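Local coordinates for adenosine monophosphate-protein transferase FICD homolog (Caenorhabditis elegans, PDB 5JJ6) that belongs to the Fic/DOC family and joins a helical N-terminal region to an all-helical Fic (Fido) domain, at residues 71-82 / 94-105; 218-226 / 275-283. All blocks are in the same frame, centred on the assembly; numbering follows the deposited sequence.

Contact 1: 71-82 / 94-105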
loop_
_atom_site.group_PDB
_atom_site.type_symbol
_atom_site.label_atom_id
_atom_site.label_comp_id
_atom_site.label_asym_id
_atom_site.label_seq_id
_atom_site.Cartn_x
_atom_site.Cartn_y
_atom_site.Cartn_z
ATOM N N LEU B 71 -27.169 -24.628 -31.272
ATOM C CA LEU B 71 -26.133 -25.604 -31.453
ATOM C C LEU B 71 -25.052 -25.464 -30.393
ATOM O O LEU B 71 -24.667 -26.440 -29.761
ATOM C CB LEU B 71 -25.541 -25.452 -32.846
ATOM C CG LEU B 71 -25.120 -26.700 -33.591
ATOM C CD1 LEU B 71 -26.171 -27.796 -33.458
ATOM C CD2 LEU B 71 -24.964 -26.281 -35.026
ATOM N N VAL B 72 -24.585 -24.241 -30.172
ATOM C CA VAL B 72 -23.481 -24.019 -29.249
ATOM C C VAL B 72 -23.910 -24.380 -27.832
ATOM O O VAL B 72 -23.129 -24.948 -27.051
ATOM C CB VAL B 72 -22.986 -22.556 -29.310
ATOM C CG1 VAL B 72 -21.848 -22.323 -28.326
ATOM C CG2 VAL B 72 -22.530 -22.221 -30.715
ATOM N N GLU B 73 -25.172 -24.131 -27.514
ATOM C CA GLU B 73 -25.645 -24.464 -26.189
ATOM C C GLU B 73 -25.837 -25.986 -26.032
ATOM O O GLU B 73 -25.536 -26.565 -24.972
ATOM C CB GLU B 73 -26.934 -23.706 -25.877
ATOM C CG GLU B 73 -27.210 -23.685 -24.386
ATOM C CD GLU B 73 -26.086 -23.001 -23.607
ATOM O OE1 GLU B 73 -25.394 -22.120 -24.187
ATOM O OE2 GLU B 73 -25.863 -23.387 -22.433
ATOM N N ALA B 74 -26.295 -26.631 -27.101
ATOM C CA ALA B 74 -26.475 -28.079 -27.102
ATOM C C ALA B 74 -25.140 -28.767 -26.844
ATOM O O ALA B 74 -25.006 -29.635 -25.946
ATOM C CB ALA B 74 -27.053 -28.537 -28.412
ATOM N N ASP B 75 -24.161 -28.379 -27.655
ATOM C CA ASP B 75 -22.793 -28.838 -27.485
ATOM C C ASP B 75 -22.297 -28.608 -26.044
ATOM O O ASP B 75 -21.655 -29.472 -25.458
ATOM C CB ASP B 75 -21.887 -28.140 -28.490
ATOM C CG ASP B 75 -20.434 -28.441 -28.260
ATOM O OD1 ASP B 75 -19.813 -27.755 -27.410
ATOM O OD2 ASP B 75 -19.907 -29.352 -28.929
ATOM N N GLN B 76 -22.610 -27.450 -25.471
ATOM C CA GLN B 76 -22.230 -27.171 -24.075
ATOM C C GLN B 76 -22.830 -28.162 -23.065
ATOM O O GLN B 76 -22.146 -28.601 -22.117
ATOM C CB GLN B 76 -22.593 -25.730 -23.730
ATOM C CG GLN B 76 -21.505 -24.816 -24.203
ATOM C CD GLN B 76 -20.175 -25.186 -23.578
ATOM O OE1 GLN B 76 -20.045 -25.165 -22.357
ATOM N NE2 GLN B 76 -19.197 -25.567 -24.396
ATOM N N CYS B 77 -24.112 -28.476 -23.249
ATOM C CA CYS B 77 -24.755 -29.525 -22.468
ATOM C C CYS B 77 -24.012 -30.865 -22.572
ATOM O O CYS B 77 -23.759 -31.520 -21.550
ATOM C CB CYS B 77 -26.205 -29.725 -22.913
ATOM S SG CYS B 77 -27.350 -28.432 -22.410
ATOM N N TYR B 78 -23.682 -31.284 -23.798
ATOM C CA TYR B 78 -22.998 -32.572 -23.971
ATOM C C TYR B 78 -21.622 -32.559 -23.305
ATOM O O TYR B 78 -21.220 -33.536 -22.666
ATOM C CB TYR B 78 -22.854 -32.934 -25.446
ATOM C CG TYR B 78 -24.161 -32.977 -26.200
ATOM C CD1 TYR B 78 -25.331 -33.390 -25.579
ATOM C CD2 TYR B 78 -24.224 -32.595 -27.541
ATOM C CE1 TYR B 78 -26.530 -33.419 -26.269
ATOM C CE2 TYR B 78 -25.406 -32.625 -28.234
ATOM C CZ TYR B 78 -26.556 -33.034 -27.594
ATOM O OH TYR B 78 -27.739 -33.053 -28.281
ATOM N N VAL B 79 -20.909 -31.447 -23.439
ATOM C CA VAL B 79 -19.587 -31.336 -22.840
ATOM C C VAL B 79 -19.664 -31.456 -21.319
ATOM O O VAL B 79 -18.853 -32.172 -20.706
ATOM C CB VAL B 79 -18.899 -30.009 -23.213
ATOM C CG1 VAL B 79 -17.588 -29.850 -22.437
ATOM C CG2 VAL B 79 -18.650 -29.936 -24.723
ATOM N N LYS B 80 -20.642 -30.780 -20.709
ATOM C CA LYS B 80 -20.832 -30.917 -19.264
ATOM C C LYS B 80 -21.233 -32.336 -18.834
ATOM O O LYS B 80 -20.730 -32.851 -17.823
ATOM C CB LYS B 80 -21.863 -29.912 -18.758
ATOM C CG LYS B 80 -21.210 -28.607 -18.306
ATOM C CD LYS B 80 -22.188 -27.467 -18.086
ATOM C CE LYS B 80 -22.800 -27.488 -16.709
ATOM N NZ LYS B 80 -23.440 -26.156 -16.470
ATOM N N ALA B 81 -22.132 -32.964 -19.593
ATOM C CA ALA B 81 -22.539 -34.325 -19.284
ATOM C C ALA B 81 -21.337 -35.267 -19.317
ATOM O O ALA B 81 -21.144 -36.097 -18.426
ATOM C CB ALA B 81 -23.603 -34.787 -20.243
ATOM N N LEU B 82 -20.515 -35.144 -20.343
ATOM C CA LEU B 82 -19.376 -36.036 -20.435
ATOM C C LEU B 82 -18.361 -35.720 -19.337
ATOM O O LEU B 82 -17.695 -36.621 -18.831
ATOM C CB LEU B 82 -18.732 -35.938 -21.817
ATOM C CG LEU B 82 -17.441 -36.720 -22.050
ATOM C CD1 LEU B 82 -17.638 -38.238 -21.939
ATOM C CD2 LEU B 82 -16.833 -36.317 -23.395
ATOM N N LEU B 94 -23.127 -37.756 -29.212
ATOM C CA LEU B 94 -23.836 -36.511 -29.504
ATOM C C LEU B 94 -22.812 -35.387 -29.778
ATOM O O LEU B 94 -22.871 -34.681 -30.821
ATOM C CB LEU B 94 -24.788 -36.167 -28.359
ATOM C CG LEU B 94 -25.980 -37.135 -28.241
ATOM C CD1 LEU B 94 -26.735 -36.993 -26.920
ATOM C CD2 LEU B 94 -26.943 -36.959 -29.409
ATOM N N ARG B 95 -21.815 -35.300 -28.904
ATOM C CA ARG B 95 -20.781 -34.302 -29.060
ATOM C C ARG B 95 -20.078 -34.510 -30.393
ATOM O O ARG B 95 -19.743 -33.540 -31.080
ATOM C CB ARG B 95 -19.786 -34.359 -27.896
ATOM C CG ARG B 95 -18.970 -33.095 -27.757
ATOM C CD ARG B 95 -17.927 -33.173 -26.660
ATOM N NE ARG B 95 -16.736 -33.928 -27.029
ATOM C CZ ARG B 95 -15.668 -34.061 -26.240
ATOM N NH1 ARG B 95 -15.649 -33.501 -25.028
ATOM N NH2 ARG B 95 -14.623 -34.773 -26.651
ATOM N N ALA B 96 -19.904 -35.772 -30.782
ATOM C CA ALA B 96 -19.233 -36.107 -32.043
ATOM C C ALA B 96 -19.936 -35.451 -33.226
ATOM O O ALA B 96 -19.286 -35.043 -34.198
ATOM C CB ALA B 96 -19.176 -37.604 -32.240
ATOM N N ARG B 97 -21.261 -35.325 -33.139
ATOM C CA ARG B 97 -21.969 -34.638 -34.223
ATOM C C ARG B 97 -21.804 -33.134 -34.106
ATOM O O ARG B 97 -21.572 -32.441 -35.093
ATOM C CB ARG B 97 -23.465 -34.962 -34.210
ATOM C CG ARG B 97 -23.858 -36.288 -34.843
ATOM C CD ARG B 97 -25.154 -36.844 -34.253
ATOM N NE ARG B 97 -26.250 -35.889 -34.349
ATOM C CZ ARG B 97 -26.644 -35.098 -33.355
ATOM N NH1 ARG B 97 -26.029 -35.134 -32.175
ATOM N NH2 ARG B 97 -27.656 -34.264 -33.541
ATOM N N THR B 98 -21.895 -32.617 -32.888
ATOM C CA THR B 98 -21.931 -31.152 -32.735
ATOM C C THR B 98 -20.603 -30.408 -32.941
ATOM O O THR B 98 -20.597 -29.271 -33.404
ATOM C CB THR B 98 -22.441 -30.780 -31.358
ATOM O OG1 THR B 98 -21.639 -31.431 -30.373
ATOM C CG2 THR B 98 -23.874 -31.210 -31.191
ATOM N N THR B 99 -19.488 -31.045 -32.607
ATOM C CA THR B 99 -18.200 -30.355 -32.519
ATOM C C THR B 99 -17.711 -29.582 -33.781
ATOM O O THR B 99 -17.376 -28.393 -33.674
ATOM C CB THR B 99 -17.119 -31.378 -32.081
ATOM O OG1 THR B 99 -17.335 -31.720 -30.711
ATOM C CG2 THR B 99 -15.722 -30.825 -32.241
ATOM N N PRO B 100 -17.670 -30.228 -34.973
ATOM C CA PRO B 100 -17.151 -29.483 -36.137
ATOM C C PRO B 100 -18.014 -28.264 -36.529
ATOM O O PRO B 100 -17.481 -27.226 -36.967
ATOM C CB PRO B 100 -17.123 -30.539 -37.247
ATOM C CG PRO B 100 -18.086 -31.562 -36.838
ATOM C CD PRO B 100 -18.076 -31.597 -35.341
ATOM N N LEU B 101 -19.326 -28.380 -36.361
ATOM C CA LEU B 101 -20.214 -27.240 -36.572
ATOM C C LEU B 101 -19.879 -26.056 -35.644
ATOM O O LEU B 101 -19.704 -24.916 -36.111
ATOM C CB LEU B 101 -21.675 -27.646 -36.372
ATOM C CG LEU B 101 -22.241 -28.766 -37.253
ATOM C CD1 LEU B 101 -23.688 -29.044 -36.876
ATOM C CD2 LEU B 101 -22.122 -28.431 -38.736
ATOM N N VAL B 102 -19.789 -26.310 -34.337
ATOM C CA VAL B 102 -19.459 -25.228 -33.414
ATOM C C VAL B 102 -18.071 -24.652 -33.730
ATOM O O VAL B 102 -17.860 -23.455 -33.532
ATOM C CB VAL B 102 -19.554 -25.636 -31.911
ATOM C CG1 VAL B 102 -20.816 -26.443 -31.638
ATOM C CG2 VAL B 102 -18.328 -26.366 -31.463
ATOM N N SER B 103 -17.133 -25.473 -34.205
ATOM C CA SER B 103 -15.835 -24.928 -34.634
ATOM C C SER B 103 -16.001 -23.916 -35.762
ATOM O O SER B 103 -15.341 -22.862 -35.763
ATOM C CB SER B 103 -14.876 -26.027 -35.105
ATOM O OG SER B 103 -14.401 -26.806 -34.027
ATOM N N ALA B 104 -16.871 -24.237 -36.723
ATOM C CA ALA B 104 -17.137 -23.309 -37.823
ATOM C C ALA B 104 -17.711 -21.978 -37.305
ATOM O O ALA B 104 -17.210 -20.872 -37.622
ATOM C CB ALA B 104 -18.086 -23.945 -38.817
ATOM N N ILE B 105 -18.755 -22.115 -36.487
ATOM C CA ILE B 105 -19.435 -20.991 -35.852
ATOM C C ILE B 105 -18.461 -20.069 -35.106
ATOM O O ILE B 105 -18.452 -18.842 -35.305
ATOM C CB ILE B 105 -20.512 -21.497 -34.881
ATOM C CG1 ILE B 105 -21.579 -22.275 -35.653
ATOM C CG2 ILE B 105 -21.140 -20.334 -34.120
ATOM C CD1 ILE B 105 -22.661 -22.887 -34.789
#
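Helix 71-84 packs against the first half of the long helix 89-120 in a helix-helix contact carried by Leu71, Asp75 and Tyr78 on one side and Leu94, Arg95, Thr98 and Val102 on the other. The two short segments run roughly antiparallel, their N-to-C directions 136° apart and their axes 9.3 Å from each other. Toward the C-terminal half of helix 71-84, CB of Leu94 stands almost straight over the centre of the Tyr78 ring, a CH-pi contact of 3.5 Å to the centroid, while CG2 of Thr98 meets the ring at its edge, 3.6 Å from Tyr78 CE2. The ring reaches this place with CG anti to the carbonyl carbon (chi1 -57°), and its hydroxyl hydrogen-bonds to Glu66. Because Glu66 also forms a salt bridge with Arg97, one carboxylate serves both helices.

Antiparallel helical hairpins of this kind are consistent with the tetratricopeptide repeats found in the N-terminal region of FICD proteins. Midway along the interface Asp75 is a knob in the hole formed by Arg95, Thr98, Thr99 and Val102. Asp75 CB lies 3.7 Å from Val102 CG1, and Asp75 OD2 is 3.1 Å from Thr98 OG1, a hydroxyl that also has Arg95 O within reach. The other carboxylate oxygen, OD1, makes a salt bridge to Arg327, which should help to keep the buried acid ionised and ties the contact to helix 327-346. Leu82 closes the end beyond Tyr78 by laying CD2 over a face of the Arg95 guanidinium, 3.5 Å from NH1; the bend of the arginine chain at chi3 (78°) turns that group toward the leucine. At the other end, Leu71 CD2 touches Leu101 CD1 at 3.6 Å, and the CD1 methyl of Ile105 lies 4.1 Å from Val72 CG2.

Contact 2: 218-226 / 275-283. With SO4 (sulfate ion), chain D.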
loop_
_atom_site.group_PDB
_atom_site.type_symbol
_atom_site.label_atom_id
_atom_site.label_comp_id
_atom_site.label_asym_id
_atom_site.label_seq_id
_atom_site.Cartn_x
_atom_site.Cartn_y
_atom_site.Cartn_z
ATOM N N PRO B 218 0.231 -2.964 0.637
ATOM C CA PRO B 218 1.598 -2.708 0.164
ATOM C C PRO B 218 2.611 -3.810 0.483
ATOM O O PRO B 218 3.536 -4.030 -0.291
ATOM C CB PRO B 218 1.968 -1.401 0.876
ATOM C CG PRO B 218 1.067 -1.339 2.038
ATOM C CD PRO B 218 -0.213 -1.953 1.607
ATOM N N VAL B 219 2.436 -4.491 1.603
ATOM C CA VAL B 219 3.381 -5.523 2.000
ATOM C C VAL B 219 3.387 -6.698 0.995
ATOM O O VAL B 219 4.420 -7.334 0.771
ATOM C CB VAL B 219 3.090 -5.999 3.456
ATOM C CG1 VAL B 219 1.589 -6.153 3.698
ATOM C CG2 VAL B 219 3.847 -7.276 3.790
ATOM N N GLU B 220 2.240 -6.958 0.368
ATOM C CA GLU B 220 2.090 -8.093 -0.547
ATOM C C GLU B 220 2.261 -7.753 -2.034
ATOM O O GLU B 220 2.388 -8.646 -2.858
ATOM C CB GLU B 220 0.717 -8.741 -0.340
ATOM C CG GLU B 220 0.531 -9.359 1.041
ATOM C CD GLU B 220 1.260 -10.688 1.213
ATOM O OE1 GLU B 220 1.934 -11.145 0.257
ATOM O OE2 GLU B 220 1.170 -11.269 2.319
ATOM N N ALA B 221 2.253 -6.469 -2.373
ATOM C CA ALA B 221 2.264 -6.032 -3.773
ATOM C C ALA B 221 3.556 -6.331 -4.532
ATOM O O ALA B 221 4.653 -6.051 -4.062
ATOM C CB ALA B 221 1.974 -4.544 -3.843
ATOM N N GLY B 222 3.396 -6.881 -5.731
ATOM C CA GLY B 222 4.514 -7.245 -6.585
ATOM C C GLY B 222 5.332 -8.362 -5.968
ATOM O O GLY B 222 6.485 -8.607 -6.349
ATOM N N ARG B 223 4.709 -9.078 -5.040
ATOM C CA ARG B 223 5.419 -10.098 -4.308
ATOM C C ARG B 223 4.715 -11.435 -4.421
ATOM O O ARG B 223 3.511 -11.570 -4.180
ATOM C CB ARG B 223 5.561 -9.695 -2.838
ATOM C CG ARG B 223 5.757 -10.865 -1.884
ATOM C CD ARG B 223 5.952 -10.397 -0.443
ATOM N NE ARG B 223 6.142 -11.525 0.466
ATOM C CZ ARG B 223 7.328 -12.041 0.787
ATOM N NH1 ARG B 223 8.444 -11.526 0.278
ATOM N NH2 ARG B 223 7.399 -13.073 1.617
ATOM N N ILE B 224 5.519 -12.419 -4.787
ATOM C CA ILE B 224 5.095 -13.782 -4.989
ATOM C C ILE B 224 4.859 -14.461 -3.660
ATOM O O ILE B 224 5.619 -14.265 -2.712
ATOM C CB ILE B 224 6.146 -14.535 -5.822
ATOM C CG1 ILE B 224 6.110 -14.003 -7.258
ATOM C CG2 ILE B 224 5.952 -16.047 -5.748
ATOM C CD1 ILE B 224 6.324 -15.049 -8.300
ATOM N N ARG B 225 3.794 -15.245 -3.589
ATOM C CA ARG B 225 3.463 -15.970 -2.374
ATOM C C ARG B 225 4.568 -16.978 -2.062
ATOM O O ARG B 225 5.164 -17.571 -2.975
ATOM C CB ARG B 225 2.107 -16.660 -2.533
ATOM C CG ARG B 225 2.098 -17.755 -3.582
ATOM C CD ARG B 225 0.726 -18.368 -3.705
ATOM N NE ARG B 225 0.629 -19.259 -4.857
ATOM C CZ ARG B 225 0.984 -20.541 -4.845
ATOM N NH1 ARG B 225 0.867 -21.264 -5.947
ATOM N NH2 ARG B 225 1.442 -21.105 -3.734
ATOM N N THR B 226 4.851 -17.168 -0.775
ATOM C CA THR B 226 5.932 -18.071 -0.374
ATOM C C THR B 226 5.432 -19.321 0.343
ATOM O O THR B 226 5.823 -20.434 -0.010
ATOM C CB THR B 226 6.948 -17.356 0.541
ATOM N N VAL B 275 -4.484 -17.288 -13.699
ATOM C CA VAL B 275 -5.424 -17.553 -12.623
ATOM C C VAL B 275 -5.179 -18.923 -11.985
ATOM O O VAL B 275 -5.353 -19.091 -10.780
ATOM C CB VAL B 275 -6.880 -17.489 -13.122
ATOM C CG1 VAL B 275 -7.833 -18.124 -12.100
ATOM C CG2 VAL B 275 -7.281 -16.048 -13.417
ATOM N N LEU B 276 -4.746 -19.897 -12.783
ATOM C CA LEU B 276 -4.508 -21.222 -12.238
ATOM C C LEU B 276 -3.182 -21.364 -11.494
ATOM O O LEU B 276 -3.130 -22.041 -10.469
ATOM C CB LEU B 276 -4.605 -22.280 -13.339
ATOM C CG LEU B 276 -5.814 -23.183 -13.056
ATOM C CD1 LEU B 276 -7.112 -22.357 -13.060
ATOM C CD2 LEU B 276 -5.895 -24.328 -14.050
ATOM N N VAL B 277 -2.119 -20.728 -11.971
ATOM C CA VAL B 277 -0.886 -20.702 -11.183
ATOM C C VAL B 277 -1.109 -19.929 -9.876
ATOM O O VAL B 277 -0.661 -20.354 -8.805
ATOM C CB VAL B 277 0.282 -20.047 -11.953
ATOM C CG1 VAL B 277 1.521 -19.979 -11.081
ATOM C CG2 VAL B 277 0.585 -20.807 -13.207
ATOM N N HIS B 278 -1.819 -18.804 -9.994
ATOM C CA HIS B 278 -2.131 -17.868 -8.896
ATOM C C HIS B 278 -0.912 -17.588 -7.992
ATOM O O HIS B 278 -0.852 -18.024 -6.845
ATOM C CB HIS B 278 -3.372 -18.324 -8.089
ATOM C CG HIS B 278 -3.209 -19.609 -7.339
ATOM N ND1 HIS B 278 -2.736 -19.658 -6.046
ATOM C CD2 HIS B 278 -3.506 -20.888 -7.681
ATOM C CE1 HIS B 278 -2.723 -20.915 -5.631
ATOM N NE2 HIS B 278 -3.185 -21.681 -6.603
ATOM N N PRO B 279 0.073 -16.852 -8.539
ATOM C CA PRO B 279 1.397 -16.583 -7.957
ATOM C C PRO B 279 1.402 -15.532 -6.839
ATOM O O PRO B 279 2.427 -15.295 -6.195
ATOM C CB PRO B 279 2.197 -16.076 -9.155
ATOM C CG PRO B 279 1.172 -15.447 -10.037
ATOM C CD PRO B 279 -0.068 -16.256 -9.880
ATOM N N PHE B 280 0.262 -14.888 -6.628
ATOM C CA PHE B 280 0.147 -13.877 -5.598
ATOM C C PHE B 280 -0.774 -14.360 -4.492
ATOM O O PHE B 280 -1.593 -15.248 -4.715
ATOM C CB PHE B 280 -0.376 -12.570 -6.194
ATOM C CG PHE B 280 0.355 -12.132 -7.421
ATOM C CD1 PHE B 280 1.643 -11.629 -7.327
ATOM C CD2 PHE B 280 -0.250 -12.197 -8.661
ATOM C CE1 PHE B 280 2.324 -11.216 -8.444
ATOM C CE2 PHE B 280 0.421 -11.781 -9.792
ATOM C CZ PHE B 280 1.715 -11.289 -9.684
ATOM N N THR B 281 -0.627 -13.794 -3.295
ATOM C CA THR B 281 -1.536 -14.093 -2.190
ATOM C C THR B 281 -2.932 -13.539 -2.487
ATOM O O THR B 281 -3.933 -14.168 -2.172
ATOM C CB THR B 281 -1.038 -13.513 -0.875
ATOM O OG1 THR B 281 -1.119 -12.084 -0.936
ATOM C CG2 THR B 281 0.407 -13.921 -0.624
ATOM N N ASP B 282 -2.995 -12.357 -3.095
ATOM C CA ASP B 282 -4.267 -11.783 -3.534
ATOM C C ASP B 282 -4.055 -10.929 -4.776
ATOM O O ASP B 282 -2.913 -10.708 -5.196
ATOM C CB ASP B 282 -4.922 -10.954 -2.422
ATOM N N GLY B 283 -5.154 -10.485 -5.383
ATOM C CA GLY B 283 -5.081 -9.664 -6.580
ATOM C C GLY B 283 -4.865 -10.448 -7.871
ATOM O O GLY B 283 -4.638 -9.853 -8.936
HETATM S S SO4 D . -8.751 -10.909 -6.753
HETATM O O1 SO4 D . -10.156 -10.897 -7.183
HETATM O O2 SO4 D . -8.186 -12.279 -6.724
HETATM O O3 SO4 D . -8.571 -10.347 -5.400
HETATM O O4 SO4 D . -8.071 -10.084 -7.762
#
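The Fic signature HPFx(D/E)GNGR begins in segment 275-283, at His278, Pro279 and Phe280, and Arg225 of the preceding loop 218-226 clamps onto its backbone. Arg225 N donates to Pro279 O at 2.9 Å, nearly straight (165°). Its side chain, extended from CG to NE, then runs back along the motif so that Arg225 NE reaches His278 O at 2.8 Å, with the acceptor close to the guanidinium plane, and NH1 adds a weak bond to Val277 O. One arginine thus holds the carbonyls where helix 263-277 ends, while CE1 of the His278 ring lies over a face of the guanidinium, the two planes 22° apart. Farther along, Thr281 CG2 packs 3.7 Å from Arg225 CB, and Glu220 OE1 comes 3.4 Å from Thr281 OG1. Ile224 CD1 approaches Pro279 CB at 4.3 Å, and Arg223 O sits at the edge of the Phe280 ring, which stacks on His209. Gly283 N makes a weak bond to a sulfate ion that Gly285 N and Arg286 also hold. A signature loop between two helices, with an anion site at the N-terminal end of the second, here filled by sulfate, is characteristic of Fic domains.

How the contacts relate
Contact 1 and contact 2 lie on opposite sides of the chain's centre, about 37 Å apart between their centres and about 15 Å between nearest atoms, so neither touches the other. They come in series: the helical hairpin of contact 1 is complete before contact 2 opens, and they share no helix. Helix 89-120, half of contact 1, continues from the N-terminal helices toward the Fic domain, in whose signature loop contact 2 lies. The C-terminal helix 327-346 returns to contact 1 through Arg327 and Arg331, so that the N-terminal region is joined to the rest of the chain by more than the covalent linker. Segment 218-226 also touches the second subunit, whose Arg210 hydrogen-bonds to Pro218 O.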